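Local coordinates for nitrogenase molybdenum-iron protein alpha chain (PDB 4WES) that forms, with its beta-chain partner, the molybdenum-iron component of nitrogenase, which reduces dinitrogen to ammonia with electrons and ATP hydrolysis supplied through the iron protein, at residues Lys67-Ser80 against Leu99-Gln111. Numbering follows the deposited sequence. Where two conformers were deposited one is given.
Sequences KDMVHITHGPIGCS and LNFNEYVFSTDMQ. With CLF (Fe(8)-S(7) cluster), chain H.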
loop_
_atom_site.group_PDB
_atom_site.type_symbol
_atom_site.label_atom_id
_atom_site.label_comp_id
_atom_site.label_asym_id
_atom_site.label_seq_id
_atom_site.Cartn_x
_atom_site.Cartn_y
_atom_site.Cartn_z
ATOM N N LYS A 67 8.049 31.535 11.984
ATOM C CA LYS A 67 7.828 30.859 10.717
ATOM C C LYS A 67 8.257 31.629 9.494
ATOM O O LYS A 67 8.373 31.051 8.422
ATOM C CB LYS A 67 6.345 30.498 10.605
ATOM C CG LYS A 67 5.429 31.718 10.505
ATOM C CD LYS A 67 3.986 31.419 10.807
ATOM C CE LYS A 67 3.193 32.688 10.933
ATOM N NZ LYS A 67 1.769 32.420 11.226
ATOM N N ASP A 68 8.434 32.956 9.626
ATOM C CA ASP A 68 8.816 33.793 8.467
ATOM C C ASP A 68 10.242 34.312 8.610
ATOM O O ASP A 68 10.660 35.213 7.858
ATOM C CB ASP A 68 7.815 34.915 8.216
ATOM C CG ASP A 68 7.662 35.869 9.379
ATOM O OD1 ASP A 68 8.219 35.639 10.460
ATOM O OD2 ASP A 68 6.944 36.848 9.168
ATOM N N MET A 69 11.001 33.693 9.514
ATOM C CA MET A 69 12.432 33.878 9.638
ATOM C C MET A 69 13.139 32.659 9.079
ATOM O O MET A 69 12.723 31.544 9.397
ATOM C CB MET A 69 12.736 34.125 11.129
ATOM C CG MET A 69 14.160 34.296 11.581
ATOM S SD MET A 69 14.131 34.927 13.275
ATOM C CE MET A 69 15.914 34.829 13.574
ATOM N N VAL A 70 14.169 32.854 8.248
ATOM C CA VAL A 70 14.971 31.713 7.768
ATOM C C VAL A 70 16.047 31.406 8.802
ATOM O O VAL A 70 16.871 32.237 9.109
ATOM C CB VAL A 70 15.574 31.991 6.372
ATOM C CG1 VAL A 70 16.655 30.970 6.035
ATOM C CG2 VAL A 70 14.489 31.992 5.328
ATOM N N HIS A 71 15.990 30.184 9.355
ATOM C CA HIS A 71 16.913 29.768 10.398
ATOM C C HIS A 71 18.022 28.904 9.813
ATOM O O HIS A 71 17.777 27.793 9.379
ATOM C CB HIS A 71 16.158 28.975 11.481
ATOM C CG HIS A 71 15.019 29.734 12.067
ATOM N ND1 HIS A 71 15.179 30.763 12.960
ATOM C CD2 HIS A 71 13.694 29.586 11.866
ATOM C CE1 HIS A 71 13.980 31.230 13.267
ATOM N NE2 HIS A 71 13.070 30.516 12.636
ATOM N N ILE A 72 19.233 29.462 9.752
ATOM C CA ILE A 72 20.372 28.774 9.146
ATOM C C ILE A 72 21.258 28.184 10.223
ATOM O O ILE A 72 21.834 28.913 11.036
ATOM C CB ILE A 72 21.219 29.709 8.252
ATOM C CG1 ILE A 72 20.348 30.399 7.183
ATOM C CG2 ILE A 72 22.353 28.918 7.616
ATOM C CD1 ILE A 72 21.123 31.396 6.322
ATOM N N THR A 73 21.360 26.854 10.236
ATOM C CA THR A 73 22.309 26.192 11.126
ATOM C C THR A 73 23.706 26.272 10.514
ATOM O O THR A 73 23.918 25.804 9.405
ATOM C CB THR A 73 21.930 24.715 11.315
ATOM O OG1 THR A 73 20.596 24.670 11.859
ATOM C CG2 THR A 73 22.920 23.991 12.180
ATOM N N HIS A 74 24.622 26.872 11.266
ATOM C CA HIS A 74 26.011 26.930 10.823
ATOM C C HIS A 74 26.751 25.733 11.449
ATOM O O HIS A 74 27.111 25.763 12.626
ATOM C CB HIS A 74 26.662 28.254 11.192
ATOM C CG HIS A 74 28.038 28.406 10.636
ATOM N ND1 HIS A 74 28.389 28.005 9.364
ATOM C CD2 HIS A 74 29.154 28.892 11.218
ATOM C CE1 HIS A 74 29.662 28.305 9.173
ATOM N NE2 HIS A 74 30.141 28.858 10.276
ATOM N N GLY A 75 26.883 24.656 10.678
ATOM C CA GLY A 75 27.423 23.414 11.225
ATOM C C GLY A 75 27.397 22.371 10.150
ATOM O O GLY A 75 26.942 22.620 9.035
ATOM N N PRO A 76 27.926 21.170 10.473
ATOM C CA PRO A 76 27.745 20.023 9.606
ATOM C C PRO A 76 26.278 19.581 9.622
ATOM O O PRO A 76 25.442 20.182 10.313
ATOM C CB PRO A 76 28.753 18.992 10.147
ATOM C CG PRO A 76 29.429 19.658 11.333
ATOM C CD PRO A 76 28.485 20.774 11.756
ATOM N N ILE A 77 25.928 18.613 8.789
ATOM C CA ILE A 77 24.525 18.515 8.385
ATOM C C ILE A 77 23.560 18.016 9.466
ATOM O O ILE A 77 22.368 18.369 9.390
ATOM C CB ILE A 77 24.384 17.635 7.111
ATOM C CG1 ILE A 77 23.048 17.884 6.412
ATOM C CG2 ILE A 77 24.582 16.155 7.427
ATOM C CD1 ILE A 77 22.856 19.322 5.945
ATOM N N GLY A 78 24.022 17.183 10.398
ATOM C CA GLY A 78 23.087 16.599 11.324
ATOM C C GLY A 78 22.375 17.590 12.210
ATOM O O GLY A 78 21.165 17.488 12.423
ATOM N N CYS A 79 23.130 18.539 12.752
ATOM C CA CYS A 79 22.415 19.570 13.541
ATOM C C CYS A 79 21.200 20.124 12.837
ATOM O O CYS A 79 20.184 20.427 13.451
ATOM C CB CYS A 79 23.384 20.676 13.924
ATOM S SG CYS A 79 24.967 20.145 14.601
ATOM N N SER A 80 21.324 20.316 11.513
ATOM C CA SER A 80 20.176 20.779 10.719
ATOM C C SER A 80 19.137 19.666 10.522
ATOM O O SER A 80 17.965 19.846 10.831
ATOM C CB SER A 80 20.711 21.266 9.370
ATOM O OG SER A 80 19.649 21.759 8.557
ATOM N N LEU A 99 4.779 34.297 4.678
ATOM C CA LEU A 99 5.812 33.272 4.536
ATOM C C LEU A 99 5.741 32.229 5.630
ATOM O O LEU A 99 5.425 32.505 6.772
ATOM C CB LEU A 99 7.192 33.925 4.532
ATOM C CG LEU A 99 7.488 34.886 3.382
ATOM C CD1 LEU A 99 8.787 35.653 3.677
ATOM C CD2 LEU A 99 7.541 34.151 2.051
ATOM N N ASN A 100 6.145 31.009 5.272
ATOM C CA ASN A 100 6.170 29.913 6.234
ATOM C C ASN A 100 7.257 28.942 5.812
ATOM O O ASN A 100 7.126 28.288 4.777
ATOM C CB ASN A 100 4.812 29.199 6.242
ATOM C CG ASN A 100 4.814 27.919 7.043
ATOM O OD1 ASN A 100 5.659 27.724 7.926
ATOM N ND2 ASN A 100 3.898 27.023 6.692
ATOM N N PHE A 101 8.324 28.847 6.610
ATOM C CA PHE A 101 9.441 27.950 6.300
ATOM C C PHE A 101 9.454 26.686 7.154
ATOM O O PHE A 101 10.471 25.960 7.178
ATOM C CB PHE A 101 10.765 28.699 6.418
ATOM C CG PHE A 101 10.828 29.933 5.542
ATOM C CD1 PHE A 101 10.900 29.828 4.176
ATOM C CD2 PHE A 101 10.761 31.210 6.091
ATOM C CE1 PHE A 101 10.907 30.932 3.363
ATOM C CE2 PHE A 101 10.782 32.330 5.268
ATOM C CZ PHE A 101 10.845 32.187 3.905
ATOM N N ASN A 102 8.337 26.351 7.791
ATOM C CA ASN A 102 8.272 25.124 8.632
ATOM C C ASN A 102 8.692 23.874 7.965
ATOM O O ASN A 102 9.144 22.950 8.653
ATOM C CB ASN A 102 6.812 24.810 9.109
ATOM C CG ASN A 102 6.568 25.174 10.560
ATOM O OD1 ASN A 102 7.038 26.213 11.034
ATOM N ND2 ASN A 102 5.782 24.339 11.318
ATOM N N GLU A 103 8.476 23.762 6.649
ATOM C CA GLU A 103 8.693 22.514 5.936
ATOM C C GLU A 103 10.137 22.348 5.490
ATOM O O GLU A 103 10.451 21.355 4.853
ATOM C CB GLU A 103 7.732 22.403 4.750
ATOM C CG GLU A 103 6.267 22.408 5.157
ATOM C CD GLU A 103 5.274 22.926 4.137
ATOM O OE1 GLU A 103 4.091 22.520 4.216
ATOM O OE2 GLU A 103 5.650 23.768 3.290
ATOM N N TYR A 104 11.002 23.297 5.824
ATOM C CA TYR A 104 12.363 23.354 5.338
ATOM C C TYR A 104 13.354 23.331 6.485
ATOM O O TYR A 104 13.051 23.809 7.565
ATOM C CB TYR A 104 12.638 24.648 4.554
ATOM C CG TYR A 104 11.766 24.848 3.360
ATOM C CD1 TYR A 104 12.175 24.486 2.092
ATOM C CD2 TYR A 104 10.506 25.434 3.469
ATOM C CE1 TYR A 104 11.358 24.688 0.984
ATOM C CE2 TYR A 104 9.701 25.630 2.365
ATOM C CZ TYR A 104 10.130 25.281 1.121
ATOM O OH TYR A 104 9.309 25.486 0.046
ATOM N N VAL A 105 14.567 22.828 6.228
ATOM C CA VAL A 105 15.717 23.159 7.080
ATOM C C VAL A 105 16.845 23.691 6.210
ATOM O O VAL A 105 17.059 23.231 5.076
ATOM C CB VAL A 105 16.208 21.977 7.941
ATOM C CG1 VAL A 105 15.214 21.685 9.053
ATOM C CG2 VAL A 105 16.506 20.727 7.118
ATOM N N PHE A 106 17.574 24.634 6.805
ATOM C CA PHE A 106 18.619 25.382 6.117
ATOM C C PHE A 106 19.929 25.242 6.867
ATOM O O PHE A 106 19.946 25.370 8.076
ATOM C CB PHE A 106 18.234 26.858 6.091
ATOM C CG PHE A 106 16.931 27.143 5.400
ATOM C CD1 PHE A 106 16.867 27.166 4.021
ATOM C CD2 PHE A 106 15.786 27.368 6.112
ATOM C CE1 PHE A 106 15.672 27.425 3.403
ATOM C CE2 PHE A 106 14.579 27.669 5.496
ATOM C CZ PHE A 106 14.525 27.665 4.134
ATOM N N SER A 107 21.031 25.068 6.141
ATOM C CA SER A 107 22.304 25.001 6.828
ATOM C C SER A 107 23.451 25.284 5.892
ATOM O O SER A 107 23.309 25.368 4.663
ATOM C CB SER A 107 22.513 23.637 7.415
ATOM O OG SER A 107 22.809 22.713 6.388
ATOM N N THR A 108 24.644 25.463 6.494
ATOM C CA THR A 108 25.856 25.656 5.719
ATOM C C THR A 108 26.575 24.344 5.439
ATOM O O THR A 108 27.564 24.349 4.710
ATOM C CB THR A 108 26.816 26.599 6.443
ATOM O OG1 THR A 108 27.067 26.081 7.751
ATOM C CG2 THR A 108 26.237 28.011 6.532
ATOM N N ASP A 109 26.069 23.209 5.956
ATOM C CA ASP A 109 26.576 21.901 5.554
ATOM C C ASP A 109 28.118 21.871 5.566
ATOM O O ASP A 109 28.757 21.554 4.584
ATOM C CB ASP A 109 26.010 21.538 4.172
ATOM C CG ASP A 109 26.322 20.148 3.685
ATOM O OD1 ASP A 109 26.656 19.240 4.487
ATOM O OD2 ASP A 109 26.180 19.961 2.459
ATOM N N MET A 110 28.679 22.209 6.726
ATOM C CA MET A 110 30.117 22.372 6.820
ATOM C C MET A 110 30.843 21.079 6.434
ATOM O O MET A 110 30.422 19.966 6.792
ATOM C CB MET A 110 30.488 22.860 8.223
ATOM C CG MET A 110 30.058 24.299 8.568
ATOM S SD MET A 110 30.351 24.832 10.295
ATOM C CE MET A 110 32.031 24.310 10.551
ATOM N N GLN A 111 31.925 21.301 5.705
ATOM C CA GLN A 111 32.801 20.240 5.231
ATOM C C GLN A 111 34.173 20.367 5.887
ATOM O O GLN A 111 34.437 21.333 6.624
ATOM C CB GLN A 111 32.937 20.354 3.704
ATOM C CG GLN A 111 31.632 20.274 2.954
ATOM C CD GLN A 111 31.034 18.902 3.070
ATOM O OE1 GLN A 111 31.616 17.917 2.589
ATOM N NE2 GLN A 111 29.872 18.800 3.676
HETATM FE FE1 CLF H . 26.748 19.610 18.760
HETATM FE FE2 CLF H . 25.374 17.551 18.431
HETATM FE FE3 CLF H . 24.057 19.753 19.455
HETATM FE FE4 CLF H . 24.916 19.631 16.886
HETATM S S1 CLF H . 26.953 18.396 16.718
HETATM S S2A CLF H . 25.687 18.479 20.505
HETATM S S4A CLF H . 23.292 18.343 17.831
HETATM S S3A CLF H . 25.298 21.388 18.343
HETATM FE FE5 CLF H . 25.014 17.953 13.875
HETATM FE FE6 CLF H . 28.467 16.880 13.877
HETATM FE FE7 CLF H . 26.128 15.467 13.570
HETATM FE FE8 CLF H . 26.423 16.164 16.151
HETATM S S2B CLF H . 26.696 17.440 12.533
HETATM S S3B CLF H . 27.900 14.914 14.956
HETATM S S4B CLF H . 24.413 16.050 15.002
HETATM O O HOH W 1 16.345 25.526 9.431
HETATM O O HOH W 2 18.692 23.784 10.137
HETATM O O HOH W 3 28.053 18.475 6.730
HETATM O O HOH W 4 20.075 21.761 5.681
#
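His74 meets Thr108 and Met110 at the tight end of this contact. Thr108 OG1 sits at the edge of the imidazole, 2.8 Å from His74 ND1 in a hydrogen bond, and also accepts from Gly75 N. With chi1 at 55°, OG1 is tucked between its own backbone N and carbonyl carbon, where it can serve both. Met110 SD lies over one face of the same ring, 3.9 Å from its centroid, while Asp152 takes His74 NE2; the imidazole is thus fixed at two edge nitrogens and one face. Met110 N then donates almost straight to Gly75 O (2.9 Å, 177°), although it stands above the carbonyl plane.

Just before His74, Thr73 N to Phe106 O and Thr108 N to Thr73 O join strands 69-74 and 106-107 in parallel within a beta-alpha-beta unit, helix 77-81 following the first strand. A water beside the first bond joins Phe106 O, Ser80 OG and Thr73 OG1, which also hydrogen-bonds Tyr55. Cys79 SG bridges two irons of the [8Fe-7S] cluster, and a beta-chain strand extends the sheet beyond Phe106 and Ser107.

Around His71 the two segments separate, and one water spans His71 O and Phe106 N. Val70 splits its methyls here, CG1 over the Phe106 face (3.9 Å to the centroid) and CG2 over that of Phe101. Phe101 N to Lys67 O (2.9 Å) rejoins them; at the looser, partly exposed rim Leu99 merely brushes Asp68, CB to CB at 3.9 Å.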